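Side-chain contact in capsid polyprotein VP90 (Turkey astrovirus 2, PDB 3TS3), which forms, through the projection domain described here, the spike of the astrovirus capsid, and probably self-assembles as the whole protein into an icosahedral shell: residues S46-Q51 and K132-L137. Sequence-based numbering, arbitrary orientation.
Sequences SRYNNQ and KQRLNL
Arg134 reaches from the end of helix 129-135 to the backbone of strand 47-52. Its NH1 donates a hydrogen bond to Arg47 O, 2.8 Å away, the tightest point of the contact. The bond is bent, with an N-H...O angle of 147°. The oxygen lies at the guanidinium edge, in the plane of that group. Seen from the acceptor, NH1 sits well above the carbonyl plane, so it does not use a lone-pair direction. The same NH1 makes a weak second hydrogen bond to Ser45 O, so one good and one weak bond hold this nitrogen.

Tyr48 packs against the same guanidinium. Its CB lies 3.9 Å from Arg134 NH1. Its CD1 stands over the centre of one guanidinium face, 4.2 Å from Arg134 CZ. The ring turns its edge to that face, with the planes 84° apart, so this is not a parallel stack. CG of Tyr48 is anti to the backbone N (chi1 177°), which carries the ring along the helix side of the strand. There it touches Gln130 and Leu131, and its OH hydrogen-bonds to Asp128.

In the fold, the contact joins an outer strand of the antiparallel sheet of the spike domain to the short helix that precedes strand 142-148. Strand 47-52 pairs antiparallel with strand 76-81, whose Ile79 also touches the Arg134 side chain.

The rest of the interface is loose. Only 130 Å² is buried in total, and the three touching residues are all partly exposed. The CB of Arg47 points away from 132-137, and its NH1 forms a salt bridge with Asp174. Beyond Tyr48 the strand draws away from 132-137, though Asn50 ND2 hydrogen-bonds to Asp128, just before the helix begins.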
ATOM      1  N   SER C  46       8.390  17.551  -9.421  1.00 11.54           N
ATOM      2  CA  SER C  46       8.315  16.747  -8.204  1.00 10.59           C
ATOM      3  C   SER C  46       9.586  16.626  -7.381  1.00  9.76           C
ATOM      4  O   SER C  46       9.537  16.640  -6.166  1.00  9.74           O
ATOM      5  CB  SER C  46       7.767  15.359  -8.525  1.00  9.95           C
ATOM      6  OG  SER C  46       6.396  15.452  -8.866  1.00 10.04           O
ATOM      7  N   ARG C  47      10.718  16.492  -8.052  1.00  9.44           N
ATOM      8  CA  ARG C  47      11.981  16.272  -7.361  1.00  9.28           C
ATOM      9  C   ARG C  47      12.762  17.561  -7.147  1.00  9.09           C
ATOM     10  O   ARG C  47      13.099  18.255  -8.088  1.00  9.70           O
ATOM     11  CB  ARG C  47      12.832  15.284  -8.157  1.00  9.44           C
ATOM     12  CG  ARG C  47      14.123  14.852  -7.463  1.00 10.69           C
ATOM     13  CD  ARG C  47      14.995  14.023  -8.382  1.00 13.22           C
ATOM     14  NE  ARG C  47      15.436  14.810  -9.523  1.00 15.53           N
ATOM     15  CZ  ARG C  47      16.302  14.394 -10.434  1.00 16.07           C
ATOM     16  NH1 ARG C  47      16.844  13.196 -10.344  1.00 15.96           N
ATOM     17  NH2 ARG C  47      16.630  15.188 -11.436  1.00 17.38           N
ATOM     18  N   TYR C  48      13.036  17.852  -5.882  1.00  8.22           N
ATOM     19  CA  TYR C  48      13.812  19.015  -5.495  1.00  8.19           C
ATOM     20  C   TYR C  48      15.036  18.557  -4.706  1.00  8.08           C
ATOM     21  O   TYR C  48      14.920  17.817  -3.745  1.00  9.06           O
ATOM     22  CB  TYR C  48      12.948  19.961  -4.654  1.00  8.33           C
ATOM     23  CG  TYR C  48      13.683  21.163  -4.137  1.00  8.24           C
ATOM     24  CD1 TYR C  48      13.942  22.249  -4.954  1.00  8.82           C
ATOM     25  CD2 TYR C  48      14.115  21.212  -2.826  1.00  8.52           C
ATOM     26  CE1 TYR C  48      14.616  23.341  -4.480  1.00  8.57           C
ATOM     27  CE2 TYR C  48      14.791  22.301  -2.348  1.00  8.32           C
ATOM     28  CZ  TYR C  48      15.032  23.362  -3.173  1.00  8.85           C
ATOM     29  OH  TYR C  48      15.703  24.453  -2.692  1.00 10.08           O
ATOM     30  N   ASN C  49      16.204  19.001  -5.144  1.00  8.06           N
ATOM     31  CA  ASN C  49      17.463  18.598  -4.538  1.00  8.20           C
ATOM     32  C   ASN C  49      18.222  19.742  -3.851  1.00  7.69           C
ATOM     33  O   ASN C  49      18.878  20.551  -4.495  1.00  8.70           O
ATOM     34  CB  ASN C  49      18.326  17.962  -5.636  1.00  8.45           C
ATOM     35  CG  ASN C  49      19.705  17.564  -5.171  1.00  9.16           C
ATOM     36  OD1 ASN C  49      20.662  17.670  -5.929  1.00  9.45           O
ATOM     37  ND2 ASN C  49      19.812  17.074  -3.943  1.00  8.26           N
ATOM     38  N   ASN C  50      18.076  19.815  -2.536  1.00  7.66           N
ATOM     39  CA  ASN C  50      18.898  20.660  -1.688  1.00  7.49           C
ATOM     40  C   ASN C  50      18.833  20.206  -0.232  1.00  7.58           C
ATOM     41  O   ASN C  50      17.779  19.862   0.255  1.00  7.65           O
ATOM     42  CB  ASN C  50      18.491  22.126  -1.812  1.00  7.71           C
ATOM     43  CG  ASN C  50      19.521  23.062  -1.220  1.00  8.15           C
ATOM     44  OD1 ASN C  50      20.710  22.892  -1.424  1.00  8.63           O
ATOM     45  ND2 ASN C  50      19.058  24.060  -0.495  1.00  7.85           N
ATOM     46  N   GLN C  51      19.953  20.245   0.470  1.00  7.70           N
ATOM     47  CA  GLN C  51      19.929  19.888   1.877  1.00  8.25           C
ATOM     48  C   GLN C  51      19.197  20.944   2.699  1.00  8.37           C
ATOM     49  O   GLN C  51      19.512  22.124   2.627  1.00  8.47           O
ATOM     50  CB  GLN C  51      21.359  19.764   2.397  1.00  8.60           C
ATOM     51  CG  GLN C  51      21.471  19.651   3.900  1.00 11.25           C
ATOM     52  CD  GLN C  51      21.062  18.299   4.415  1.00 16.44           C
ATOM     53  OE1 GLN C  51      20.957  17.341   3.661  1.00 19.84           O
ATOM     54  NE2 GLN C  51      20.848  18.211   5.719  1.00 18.98           N
ATOM     55  N   LYS C 132       9.114  25.914  -1.182  1.00 12.92           N
ATOM     56  CA  LYS C 132       7.788  26.417  -0.861  1.00 14.42           C
ATOM     57  C   LYS C 132       7.088  26.822  -2.146  1.00 14.94           C
ATOM     58  O   LYS C 132       5.901  26.608  -2.301  1.00 14.95           O
ATOM     59  CB  LYS C 132       7.857  27.624   0.063  1.00 14.88           C
ATOM     60  CG  LYS C 132       8.143  27.328   1.497  1.00 17.02           C
ATOM     61  CD  LYS C 132       8.326  28.648   2.211  1.00 21.31           C
ATOM     62  CE  LYS C 132       8.779  28.477   3.625  1.00 23.02           C
ATOM     63  NZ  LYS C 132       9.137  29.799   4.211  1.00 24.60           N
ATOM     64  N   GLN C 133       7.833  27.409  -3.066  1.00 15.71           N
ATOM     65  CA  GLN C 133       7.258  27.838  -4.332  1.00 16.99           C
ATOM     66  C   GLN C 133       6.715  26.639  -5.096  1.00 16.91           C
ATOM     67  O   GLN C 133       5.629  26.690  -5.651  1.00 17.44           O
ATOM     68  CB  GLN C 133       8.325  28.532  -5.181  1.00 17.57           C
ATOM     69  CG  GLN C 133       7.799  29.354  -6.337  1.00 20.82           C
ATOM     70  CD  GLN C 133       7.563  30.799  -5.949  1.00 25.40           C
ATOM     71  OE1 GLN C 133       7.034  31.090  -4.879  1.00 27.15           O
ATOM     72  NE2 GLN C 133       7.968  31.718  -6.822  1.00 27.21           N
ATOM     73  N   ARG C 134       7.478  25.553  -5.119  1.00 16.52           N
ATOM     74  CA  ARG C 134       7.042  24.332  -5.792  1.00 16.36           C
ATOM     75  C   ARG C 134       5.802  23.718  -5.165  1.00 15.53           C
ATOM     76  O   ARG C 134       4.947  23.191  -5.857  1.00 16.05           O
ATOM     77  CB  ARG C 134       8.148  23.295  -5.830  1.00 16.44           C
ATOM     78  CG  ARG C 134       9.290  23.701  -6.684  1.00 17.70           C
ATOM     79  CD  ARG C 134       9.747  22.546  -7.507  1.00 16.89           C
ATOM     80  NE  ARG C 134      10.975  22.858  -8.215  1.00 15.73           N
ATOM     81  CZ  ARG C 134      11.876  21.953  -8.542  1.00 15.56           C
ATOM     82  NH1 ARG C 134      11.674  20.687  -8.222  1.00 14.28           N
ATOM     83  NH2 ARG C 134      12.973  22.309  -9.179  1.00 15.85           N
ATOM     84  N   LEU C 135       5.711  23.782  -3.851  1.00 14.94           N
ATOM     85  CA  LEU C 135       4.563  23.220  -3.175  1.00 14.32           C
ATOM     86  C   LEU C 135       3.306  23.932  -3.643  1.00 14.08           C
ATOM     87  O   LEU C 135       2.262  23.311  -3.770  1.00 13.50           O
ATOM     88  CB  LEU C 135       4.715  23.304  -1.666  1.00 13.96           C
ATOM     89  CG  LEU C 135       5.596  22.201  -1.094  1.00 13.95           C
ATOM     90  CD1 LEU C 135       5.908  22.496   0.350  1.00 14.01           C
ATOM     91  CD2 LEU C 135       4.909  20.858  -1.250  1.00 15.07           C
ATOM     92  N   ASN C 136       3.413  25.233  -3.899  1.00 14.13           N
ATOM     93  CA  ASN C 136       2.277  25.993  -4.408  1.00 14.44           C
ATOM     94  C   ASN C 136       1.013  25.850  -3.560  1.00 14.04           C
ATOM     95  O   ASN C 136      -0.063  25.589  -4.068  1.00 13.89           O
ATOM     96  CB  ASN C 136       1.992  25.630  -5.858  1.00 15.19           C
ATOM     97  CG  ASN C 136       1.036  26.593  -6.514  1.00 17.07           C
ATOM     98  OD1 ASN C 136       0.964  27.753  -6.140  1.00 21.26           O
ATOM     99  ND2 ASN C 136       0.301  26.112  -7.499  1.00 20.00           N
ATOM    100  N   LEU C 137       1.169  26.033  -2.264  1.00 13.24           N
ATOM    101  CA  LEU C 137       0.069  25.921  -1.332  1.00 13.25           C
ATOM    102  C   LEU C 137      -0.476  27.288  -0.958  1.00 13.37           C
ATOM    103  O   LEU C 137       0.182  28.304  -1.150  1.00 14.33           O
ATOM    104  CB  LEU C 137       0.510  25.175  -0.074  1.00 13.13           C
ATOM    105  CG  LEU C 137       0.963  23.724  -0.233  1.00 12.77           C
ATOM    106  CD1 LEU C 137       1.715  23.260   1.000  1.00 12.95           C
ATOM    107  CD2 LEU C 137      -0.198  22.792  -0.545  1.00 12.35           C
TER